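Local coordinates for protein intracellular exo-alpha-(1->5)-L-arabinofuranosidase (Bifidobacterium longum, PDB 2Y2W) that hydrolyses terminal non-reducing alpha-L-arabinofuranosyl bonds in arabinan and arabinoxylan, contributing to the degradation of plant cell-wall polysaccharides, at residues R93-L99 with A419-A425; L375-Y380 with N412-M418; W426-Y432 with N527-E533. All blocks are in the same frame, centred on the assembly; numbering follows the deposited sequence.

Interaction 1 (R93-L99 with A419-A425)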
loop_
_atom_site.group_PDB
_atom_site.type_symbol
_atom_site.label_atom_id
_atom_site.label_comp_id
_atom_site.label_asym_id
_atom_site.label_seq_id
_atom_site.Cartn_x
_atom_site.Cartn_y
_atom_site.Cartn_z
ATOM N N ARG D 93 32.904 13.782 16.609
ATOM C CA ARG D 93 34.140 14.525 16.380
ATOM C C ARG D 93 33.949 15.996 16.713
ATOM O O ARG D 93 33.075 16.657 16.149
ATOM C CB ARG D 93 34.600 14.374 14.929
ATOM C CG ARG D 93 35.378 13.102 14.652
ATOM C CD ARG D 93 35.754 12.976 13.178
ATOM N NE ARG D 93 36.800 13.916 12.781
ATOM C CZ ARG D 93 37.587 13.767 11.717
ATOM N NH1 ARG D 93 37.468 12.704 10.929
ATOM N NH2 ARG D 93 38.507 14.682 11.445
ATOM N N GLN D 94 34.766 16.504 17.632
ATOM C CA GLN D 94 34.671 17.903 18.049
ATOM C C GLN D 94 35.214 18.855 16.991
ATOM O O GLN D 94 34.683 19.951 16.820
ATOM C CB GLN D 94 35.367 18.137 19.397
ATOM C CG GLN D 94 35.010 19.466 20.081
ATOM C CD GLN D 94 33.512 19.637 20.330
ATOM O OE1 GLN D 94 32.886 18.841 21.031
ATOM N NE2 GLN D 94 32.939 20.688 19.757
ATOM N N ASP D 95 36.259 18.436 16.281
ATOM C CA ASP D 95 36.842 19.267 15.226
ATOM C C ASP D 95 35.836 19.545 14.107
ATOM O O ASP D 95 35.820 20.636 13.531
ATOM C CB ASP D 95 38.149 18.668 14.678
ATOM C CG ASP D 95 37.984 17.252 14.122
ATOM O OD1 ASP D 95 36.878 16.672 14.213
ATOM O OD2 ASP D 95 38.981 16.717 13.589
ATOM N N VAL D 96 34.992 18.553 13.825
ATOM C CA VAL D 96 33.924 18.686 12.841
ATOM C C VAL D 96 32.833 19.608 13.381
ATOM O O VAL D 96 32.380 20.515 12.676
ATOM C CB VAL D 96 33.358 17.298 12.428
ATOM C CG1 VAL D 96 32.055 17.435 11.651
ATOM C CG2 VAL D 96 34.388 16.540 11.607
ATOM N N LEU D 97 32.435 19.383 14.633
ATOM C CA LEU D 97 31.470 20.246 15.323
ATOM C C LEU D 97 31.909 21.712 15.365
ATOM O O LEU D 97 31.090 22.612 15.156
ATOM C CB LEU D 97 31.209 19.744 16.745
ATOM C CG LEU D 97 30.113 18.704 16.979
ATOM C CD1 LEU D 97 30.269 18.071 18.355
ATOM C CD2 LEU D 97 28.728 19.320 16.823
ATOM N N ASP D 98 33.197 21.942 15.632
ATOM C CA ASP D 98 33.769 23.289 15.652
ATOM C C ASP D 98 33.609 23.994 14.307
ATOM O O ASP D 98 33.285 25.182 14.263
ATOM C CB ASP D 98 35.250 23.253 16.058
ATOM C CG ASP D 98 35.455 22.941 17.539
ATOM O OD1 ASP D 98 34.508 23.115 18.344
ATOM O OD2 ASP D 98 36.576 22.522 17.900
ATOM N N LEU D 99 33.826 23.256 13.219
ATOM C CA LEU D 99 33.666 23.800 11.868
ATOM C C LEU D 99 32.205 23.981 11.453
ATOM O O LEU D 99 31.908 24.796 10.578
ATOM C CB LEU D 99 34.411 22.946 10.835
ATOM C CG LEU D 99 35.945 22.959 10.872
ATOM C CD1 LEU D 99 36.511 22.042 9.806
ATOM C CD2 LEU D 99 36.502 24.365 10.702
ATOM N N ALA D 419 36.658 15.676 6.406
ATOM C CA ALA D 419 37.241 15.084 7.609
ATOM C C ALA D 419 37.969 13.779 7.291
ATOM O O ALA D 419 37.363 12.824 6.800
ATOM C CB ALA D 419 36.165 14.865 8.660
ATOM N N GLU D 420 39.272 13.753 7.568
ATOM C CA GLU D 420 40.110 12.585 7.281
ATOM C C GLU D 420 40.163 11.581 8.430
ATOM O O GLU D 420 40.023 11.951 9.598
ATOM C CB GLU D 420 41.527 13.016 6.890
ATOM C CG GLU D 420 41.740 13.200 5.384
ATOM C CD GLU D 420 41.131 14.482 4.844
ATOM O OE1 GLU D 420 40.876 15.407 5.643
ATOM O OE2 GLU D 420 40.910 14.568 3.615
ATOM N N GLU D 421 40.374 10.315 8.078
ATOM C CA GLU D 421 40.439 9.217 9.042
ATOM C C GLU D 421 41.515 9.466 10.097
ATOM O O GLU D 421 42.688 9.667 9.764
ATOM C CB GLU D 421 40.725 7.887 8.334
ATOM C CG GLU D 421 39.710 7.476 7.270
ATOM C CD GLU D 421 40.207 6.340 6.378
ATOM O OE1 GLU D 421 41.181 5.649 6.756
ATOM O OE2 GLU D 421 39.620 6.139 5.292
ATOM N N HIS D 422 41.094 9.464 11.361
ATOM C CA HIS D 422 41.983 9.623 12.517
ATOM C C HIS D 422 42.872 10.876 12.431
ATOM O O HIS D 422 43.922 10.959 13.080
ATOM C CB HIS D 422 42.830 8.361 12.709
ATOM C CG HIS D 422 43.026 7.975 14.141
ATOM N ND1 HIS D 422 43.918 8.619 14.971
ATOM C CD2 HIS D 422 42.449 7.004 14.888
ATOM C CE1 HIS D 422 43.879 8.064 16.169
ATOM N NE2 HIS D 422 42.996 7.081 16.145
ATOM N N GLY D 423 42.435 11.847 11.631
ATOM C CA GLY D 423 43.217 13.048 11.376
ATOM C C GLY D 423 42.406 14.328 11.368
ATOM O O GLY D 423 41.355 14.401 12.008
ATOM N N PRO D 424 42.882 15.346 10.626
ATOM C CA PRO D 424 42.314 16.687 10.694
ATOM C C PRO D 424 41.003 16.849 9.925
ATOM O O PRO D 424 40.649 16.008 9.096
ATOM C CB PRO D 424 43.401 17.549 10.049
ATOM C CG PRO D 424 44.026 16.650 9.045
ATOM C CD PRO D 424 43.958 15.259 9.617
ATOM N N ALA D 425 40.290 17.928 10.232
ATOM C CA ALA D 425 39.157 18.373 9.439
ATOM C C ALA D 425 39.505 19.740 8.870
ATOM O O ALA D 425 40.100 20.573 9.561
ATOM C CB ALA D 425 37.908 18.444 10.286
#
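Arg93 lays its guanidinium beside the loop 419-425, with the methyl group of Ala419 over one face: CB stands 3.2 Å above the guanidinium plane, displaced toward the rim. The chain of Arg93 bends at chi3 (72°), which turns NE and NH2 back to the carboxylate of Asp95. That grip is side-on and bidentate, Arg93 NE to Asp95 OD1 at 3.1 Å and Arg93 NH2 to Asp95 OD2 at 3.0 Å, both oxygens lying close to the guanidinium plane, so the rotation of the group is fixed from within its own segment. Arg93 NH1 then faces the loop and donates to Glu420 O at 3.0 Å; the bond is bent (141° at the hydrogen) and arrives from above the carbonyl plane. The same oxygen takes Gly423 N from the opposite face, closing the type II turn Glu420-Gly423. This turn sits in the connection between strands 417-419 and 425-427 of a two-stranded antiparallel hairpin, while Arg93 is the N-cap residue of helix 94-103, which follows the first strand of the (beta/alpha)8 barrel. NH1 also makes a salt bridge to Glu81, giving the buried cation a second carboxylate. Further along the helix the contact turns apolar. Val96 CG2 lies 3.8 Å from Ala419 CB, and Leu99 reaches over with CD1, 3.9 Å from Ala425 CB.

Interaction 2 (L375-Y380 with N412-M418)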
loop_
_atom_site.group_PDB
_atom_site.type_symbol
_atom_site.label_atom_id
_atom_site.label_comp_id
_atom_site.label_asym_id
_atom_site.label_seq_id
_atom_site.Cartn_x
_atom_site.Cartn_y
_atom_site.Cartn_z
ATOM N N LEU D 375 32.541 7.910 -0.916
ATOM C CA LEU D 375 31.572 8.164 -1.981
ATOM C C LEU D 375 31.248 9.646 -2.081
ATOM O O LEU D 375 31.058 10.313 -1.061
ATOM C CB LEU D 375 30.277 7.383 -1.736
ATOM C CG LEU D 375 30.274 5.851 -1.816
ATOM C CD1 LEU D 375 28.985 5.301 -1.221
ATOM C CD2 LEU D 375 30.460 5.357 -3.249
ATOM N N LEU D 376 31.189 10.149 -3.314
ATOM C CA LEU D 376 30.804 11.533 -3.602
ATOM C C LEU D 376 31.683 12.567 -2.893
ATOM O O LEU D 376 31.195 13.619 -2.467
ATOM C CB LEU D 376 29.324 11.768 -3.258
ATOM C CG LEU D 376 28.227 11.436 -4.274
ATOM C CD1 LEU D 376 28.132 9.942 -4.580
ATOM C CD2 LEU D 376 26.894 11.961 -3.762
ATOM N N GLU D 377 32.975 12.270 -2.774
ATOM C CA GLU D 377 33.901 13.164 -2.078
ATOM C C GLU D 377 34.558 14.158 -3.035
ATOM O O GLU D 377 35.773 14.135 -3.240
ATOM C CB GLU D 377 34.945 12.365 -1.290
ATOM C CG GLU D 377 34.381 11.651 -0.065
ATOM C CD GLU D 377 35.456 11.109 0.864
ATOM O OE1 GLU D 377 36.662 11.290 0.577
ATOM O OE2 GLU D 377 35.088 10.495 1.889
ATOM N N ASP D 378 33.736 15.029 -3.614
ATOM C CA ASP D 378 34.200 16.014 -4.584
ATOM C C ASP D 378 35.147 17.024 -3.949
ATOM O O ASP D 378 34.885 17.535 -2.857
ATOM C CB ASP D 378 33.013 16.735 -5.232
ATOM C CG ASP D 378 32.261 15.859 -6.224
ATOM O OD1 ASP D 378 32.803 14.816 -6.655
ATOM O OD2 ASP D 378 31.119 16.222 -6.582
ATOM N N ILE D 379 36.250 17.290 -4.643
ATOM C CA ILE D 379 37.256 18.243 -4.183
ATOM C C ILE D 379 37.028 19.552 -4.936
ATOM O O ILE D 379 37.237 19.629 -6.148
ATOM C CB ILE D 379 38.703 17.709 -4.397
ATOM C CG1 ILE D 379 38.789 16.196 -4.134
ATOM C CG2 ILE D 379 39.690 18.450 -3.514
ATOM C CD1 ILE D 379 38.693 15.783 -2.659
ATOM N N TYR D 380 36.585 20.574 -4.206
ATOM C CA TYR D 380 36.032 21.782 -4.816
ATOM C C TYR D 380 37.066 22.782 -5.314
ATOM O O TYR D 380 38.020 23.117 -4.613
ATOM C CB TYR D 380 35.055 22.474 -3.862
ATOM C CG TYR D 380 33.737 21.751 -3.691
ATOM C CD1 TYR D 380 32.871 21.573 -4.771
ATOM C CD2 TYR D 380 33.348 21.260 -2.449
ATOM C CE1 TYR D 380 31.659 20.915 -4.620
ATOM C CE2 TYR D 380 32.134 20.602 -2.286
ATOM C CZ TYR D 380 31.298 20.434 -3.376
ATOM O OH TYR D 380 30.097 19.788 -3.221
ATOM N N ASN D 412 32.283 15.571 4.329
ATOM C CA ASN D 412 32.880 14.587 3.405
ATOM C C ASN D 412 32.172 14.411 2.061
ATOM O O ASN D 412 32.811 14.450 1.007
ATOM C CB ASN D 412 33.094 13.225 4.085
ATOM C CG ASN D 412 34.259 13.231 5.059
ATOM O OD1 ASN D 412 35.166 14.060 4.964
ATOM N ND2 ASN D 412 34.244 12.292 5.997
ATOM N N VAL D 413 30.858 14.210 2.115
ATOM C CA VAL D 413 30.032 14.014 0.934
ATOM C C VAL D 413 29.630 15.378 0.390
ATOM O O VAL D 413 28.928 16.133 1.067
ATOM C CB VAL D 413 28.772 13.179 1.276
ATOM C CG1 VAL D 413 27.874 13.018 0.056
ATOM C CG2 VAL D 413 29.166 11.818 1.834
ATOM N N ILE D 414 30.074 15.684 -0.831
ATOM C CA ILE D 414 29.862 17.003 -1.459
ATOM C C ILE D 414 29.775 18.140 -0.427
ATOM O O ILE D 414 28.759 18.830 -0.316
ATOM C CB ILE D 414 28.646 17.017 -2.442
ATOM C CG1 ILE D 414 27.436 16.259 -1.867
ATOM C CG2 ILE D 414 29.068 16.464 -3.799
ATOM C CD1 ILE D 414 26.145 16.441 -2.648
ATOM N N ALA D 415 30.863 18.330 0.315
ATOM C CA ALA D 415 30.815 19.085 1.566
ATOM C C ALA D 415 31.830 20.222 1.680
ATOM O O ALA D 415 32.922 20.134 1.124
ATOM C CB ALA D 415 30.980 18.135 2.727
ATOM N N PRO D 416 31.466 21.294 2.415
ATOM C CA PRO D 416 32.408 22.362 2.745
ATOM C C PRO D 416 33.422 21.906 3.796
ATOM O O PRO D 416 34.529 22.436 3.864
ATOM C CB PRO D 416 31.507 23.461 3.313
ATOM C CG PRO D 416 30.304 22.752 3.811
ATOM C CD PRO D 416 30.106 21.585 2.913
ATOM N N ILE D 417 33.030 20.922 4.599
ATOM C CA ILE D 417 33.894 20.354 5.614
ATOM C C ILE D 417 34.312 18.954 5.187
ATOM O O ILE D 417 33.467 18.081 4.970
ATOM C CB ILE D 417 33.187 20.279 6.989
ATOM C CG1 ILE D 417 32.607 21.644 7.380
ATOM C CG2 ILE D 417 34.152 19.760 8.055
ATOM C CD1 ILE D 417 31.594 21.587 8.516
ATOM N N MET D 418 35.620 18.755 5.053
ATOM C CA MET D 418 36.182 17.434 4.807
ATOM C C MET D 418 36.865 16.946 6.073
ATOM O O MET D 418 37.565 17.712 6.733
ATOM C CB MET D 418 37.184 17.478 3.656
ATOM C CG MET D 418 36.564 17.486 2.260
ATOM S SD MET D 418 35.765 15.929 1.808
ATOM C CE MET D 418 37.152 14.794 1.734
HETATM O O HOH W 1 33.074 16.640 -0.869
#
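Ile414 N donates to Leu376 O at 2.9 Å, the direct hydrogen bond between the loop 375-380 and the run leading into strand 417-419; it is nearly straight, 169° at the hydrogen. A water makes a second polar link, giving its protons to Asp378 O and Asn412 O and accepting from Ala415 N at 3.0 Å. A weaker term is the CA-H...O contact from Glu377 CA to Asn412 O, 3.5 Å, made from the centre of an inverse gamma turn. The apolar pair Leu376 CB and Val413 CG1 meets at 3.8 Å. Met418, folded at chi2 and chi3, lays its methyl CE against the carboxylate oxygen Glu377 OE1 (3.7 Å). Tyr380 comes edge-on, with CE2 3.5 Å from Ala415 O near the ring plane and its hydroxyl beside Ile414 CB; that hydroxyl is hydrogen-bonded to Val343 O. The carboxylates find their main partners outside the two segments, Glu377 in His374 and Arg73, Asp378 in Tyr345 N. Asp378 also packs on Trp344, and Ile414 lies about 4 Å from Tyr286, side chain to side chain, both inferred by similarity to handle substrate. Backbone groups and a three-bonded water thus fix the spacing of the two segments, consistent with a second shell behind the arabinose pocket.

Interaction 3 (W426-Y432 with N527-E533)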
loop_
_atom_site.group_PDB
_atom_site.type_symbol
_atom_site.label_atom_id
_atom_site.label_comp_id
_atom_site.label_asym_id
_atom_site.label_seq_id
_atom_site.Cartn_x
_atom_site.Cartn_y
_atom_site.Cartn_z
ATOM N N TRP D 426 39.149 19.967 7.610
ATOM C CA TRP D 426 39.525 21.200 6.925
ATOM C C TRP D 426 38.396 21.782 6.079
ATOM O O TRP D 426 37.430 21.087 5.746
ATOM C CB TRP D 426 40.793 20.994 6.084
ATOM C CG TRP D 426 40.731 19.838 5.117
ATOM C CD1 TRP D 426 41.050 18.536 5.379
ATOM C CD2 TRP D 426 40.352 19.886 3.735
ATOM N NE1 TRP D 426 40.880 17.769 4.252
ATOM C CE2 TRP D 426 40.456 18.573 3.228
ATOM C CE3 TRP D 426 39.932 20.910 2.878
ATOM C CZ2 TRP D 426 40.156 18.255 1.899
ATOM C CZ3 TRP D 426 39.631 20.593 1.556
ATOM C CH2 TRP D 426 39.743 19.274 1.082
ATOM N N ARG D 427 38.532 23.064 5.744
ATOM C CA ARG D 427 37.523 23.797 4.989
ATOM C C ARG D 427 37.795 23.702 3.497
ATOM O O ARG D 427 38.924 23.909 3.049
ATOM C CB ARG D 427 37.514 25.272 5.400
ATOM C CG ARG D 427 37.349 25.525 6.889
ATOM C CD ARG D 427 37.908 26.890 7.266
ATOM N NE ARG D 427 37.926 27.097 8.712
ATOM C CZ ARG D 427 38.890 26.675 9.529
ATOM N NH1 ARG D 427 39.936 26.008 9.053
ATOM N NH2 ARG D 427 38.806 26.920 10.829
ATOM N N GLN D 428 36.754 23.385 2.733
ATOM C CA GLN D 428 36.829 23.425 1.280
ATOM C C GLN D 428 36.598 24.857 0.829
ATOM O O GLN D 428 36.257 25.716 1.640
ATOM C CB GLN D 428 35.798 22.489 0.647
ATOM C CG GLN D 428 36.066 21.021 0.903
ATOM C CD GLN D 428 35.911 20.174 -0.342
ATOM O OE1 GLN D 428 36.588 20.398 -1.344
ATOM N NE2 GLN D 428 35.029 19.187 -0.281
ATOM N N THR D 429 36.776 25.111 -0.463
ATOM C CA THR D 429 36.590 26.452 -1.015
ATOM C C THR D 429 35.152 26.940 -0.850
ATOM O O THR D 429 34.917 28.138 -0.698
ATOM C CB THR D 429 36.997 26.524 -2.503
ATOM O OG1 THR D 429 36.139 25.683 -3.283
ATOM C CG2 THR D 429 38.443 26.080 -2.688
ATOM N N THR D 430 34.202 26.004 -0.868
ATOM C CA THR D 430 32.774 26.311 -0.745
ATOM C C THR D 430 32.351 26.657 0.683
ATOM O O THR D 430 31.236 27.133 0.905
ATOM C CB THR D 430 31.898 25.140 -1.241
ATOM O OG1 THR D 430 32.274 23.941 -0.553
ATOM C CG2 THR D 430 32.064 24.934 -2.739
ATOM N N PHE D 431 33.243 26.407 1.640
ATOM C CA PHE D 431 33.026 26.737 3.052
ATOM C C PHE D 431 32.888 28.241 3.283
ATOM O O PHE D 431 31.998 28.689 4.010
ATOM C CB PHE D 431 34.190 26.190 3.889
ATOM C CG PHE D 431 34.007 26.335 5.373
ATOM C CD1 PHE D 431 34.332 27.525 6.019
ATOM C CD2 PHE D 431 33.534 25.269 6.131
ATOM C CE1 PHE D 431 34.172 27.658 7.395
ATOM C CE2 PHE D 431 33.370 25.390 7.511
ATOM C CZ PHE D 431 33.690 26.586 8.143
ATOM N N TYR D 432 33.771 29.007 2.651
ATOM C CA TYR D 432 33.933 30.435 2.932
ATOM C C TYR D 432 32.784 31.351 2.476
ATOM O O TYR D 432 32.448 32.294 3.191
ATOM C CB TYR D 432 35.287 30.930 2.404
ATOM C CG TYR D 432 36.474 30.165 2.961
ATOM C CD1 TYR D 432 36.981 30.450 4.231
ATOM C CD2 TYR D 432 37.089 29.154 2.221
ATOM C CE1 TYR D 432 38.072 29.749 4.748
ATOM C CE2 TYR D 432 38.179 28.444 2.731
ATOM C CZ TYR D 432 38.665 28.749 3.995
ATOM O OH TYR D 432 39.746 28.058 4.507
ATOM N N ASN D 527 41.609 23.277 -2.637
ATOM C CA ASN D 527 42.084 22.891 -1.310
ATOM C C ASN D 527 42.096 21.373 -1.173
ATOM O O ASN D 527 41.098 20.713 -1.461
ATOM C CB ASN D 527 41.204 23.509 -0.218
ATOM C CG ASN D 527 41.415 25.004 -0.067
ATOM O OD1 ASN D 527 42.515 25.515 -0.279
ATOM N ND2 ASN D 527 40.359 25.711 0.316
ATOM N N THR D 528 43.230 20.826 -0.745
ATOM C CA THR D 528 43.391 19.378 -0.604
ATOM C C THR D 528 43.790 19.007 0.823
ATOM O O THR D 528 44.164 19.874 1.608
ATOM C CB THR D 528 44.439 18.819 -1.594
ATOM O OG1 THR D 528 45.693 19.486 -1.397
ATOM C CG2 THR D 528 43.982 19.009 -3.038
ATOM N N ALA D 529 43.712 17.720 1.151
ATOM C CA ALA D 529 44.101 17.228 2.475
ATOM C C ALA D 529 45.550 17.577 2.814
ATOM O O ALA D 529 45.898 17.748 3.984
ATOM C CB ALA D 529 43.884 15.726 2.568
ATOM N N GLU D 530 46.382 17.687 1.781
ATOM C CA GLU D 530 47.798 17.998 1.939
ATOM C C GLU D 530 48.021 19.498 2.163
ATOM O O GLU D 530 48.695 19.893 3.116
ATOM C CB GLU D 530 48.601 17.494 0.731
ATOM C CG GLU D 530 48.263 16.062 0.274
ATOM C CD GLU D 530 48.869 14.969 1.156
ATOM O OE1 GLU D 530 48.641 14.976 2.386
ATOM O OE2 GLU D 530 49.573 14.091 0.609
ATOM N N ALA D 531 47.451 20.322 1.283
ATOM C CA ALA D 531 47.502 21.779 1.420
ATOM C C ALA D 531 46.082 22.347 1.537
ATOM O O ALA D 531 45.484 22.747 0.535
ATOM C CB ALA D 531 48.251 22.405 0.246
ATOM N N PRO D 532 45.539 22.384 2.768
ATOM C CA PRO D 532 44.124 22.694 2.991
ATOM C C PRO D 532 43.750 24.175 2.923
ATOM O O PRO D 532 42.563 24.500 2.853
ATOM C CB PRO D 532 43.873 22.149 4.398
ATOM C CG PRO D 532 45.183 22.268 5.084
ATOM C CD PRO D 532 46.248 22.106 4.033
ATOM N N GLU D 533 44.741 25.061 2.945
ATOM C CA GLU D 533 44.470 26.499 2.980
ATOM C C GLU D 533 45.064 27.259 1.788
ATOM O O GLU D 533 45.363 28.453 1.890
ATOM C CB GLU D 533 44.929 27.107 4.315
ATOM C CG GLU D 533 44.237 26.512 5.541
ATOM C CD GLU D 533 44.137 27.483 6.706
ATOM O OE1 GLU D 533 45.171 28.075 7.093
ATOM O OE2 GLU D 533 43.015 27.655 7.233
#
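The end of strand 425-427 and the turn after it run past the irregular loop 527-533, the alpha carbons coming nearest at Trp426 and Pro532 (6.2 Å) and at Gln428 and Asn527 (5.9 Å). Trp426 and Asn527 contribute the largest shares of the contact. The chi1 of Trp426, 53°, sets CG between the backbone N and the carbonyl carbon, and from there the indole extends along the loop, with the backbone of Thr528 and Ala529 over one face; Ala529 N stands 3.5 Å above the ring plane, toward the rim. At the outer rim of the six-membered ring Trp426 CH2 is 3.2 Å from Asn527 O; at the root of the side chain Trp426 CB packs on Pro532 CB at 3.7 Å. The Asn527 side chain passes the indole in the opposite direction, its amide plane 88° from the ring. Asn527 ND2 lies beside Thr429 CG2 (3.6 Å) and near the plane of the Tyr432 ring, at its edge, while OD1 is occupied by Val535 N. Arg427 and Glu533 run side by side, yet Arg427 NH1 and Glu533 OE2 are 3.9 Å apart and the oxygen lies well out of the guanidinium plane, making this a long, purely electrostatic pair; the stronger partner of Arg427 is Glu102. The Arg427-Glu102 salt bridge ties strand 425-427 to helix 94-103. Phe431 packs on the same helix and on Ile417 of strand 417-419, and the loop between strands 512-518 and 538-539 lies over Trp426.

Overall arrangement
The three contacts share the hairpin of strands 417-419 and 425-427: interaction 1 holds its connecting turn, interaction 2 the loop leading into it, and interaction 3 the strand leaving it. Interactions 2 and 3 are closest, with centres 10 Å apart, joined where Gln428 N lies 2.7 Å from Pro416 O and Gln428 OE1 lies 2.9 Å from Tyr380 N. Interaction 1 is 13 Å from each, meeting interaction 2 at Ala419 N and Asn412 OD1 (2.6 Å) and interaction 3 through Glu420 and Trp426. Interaction 2 alone borders the predicted substrate site, Asp378 being about 3 Å from Trp344 between side chains; the side chains of Val96 and Gln428 are about 11 and 10 Å from that of Gln409.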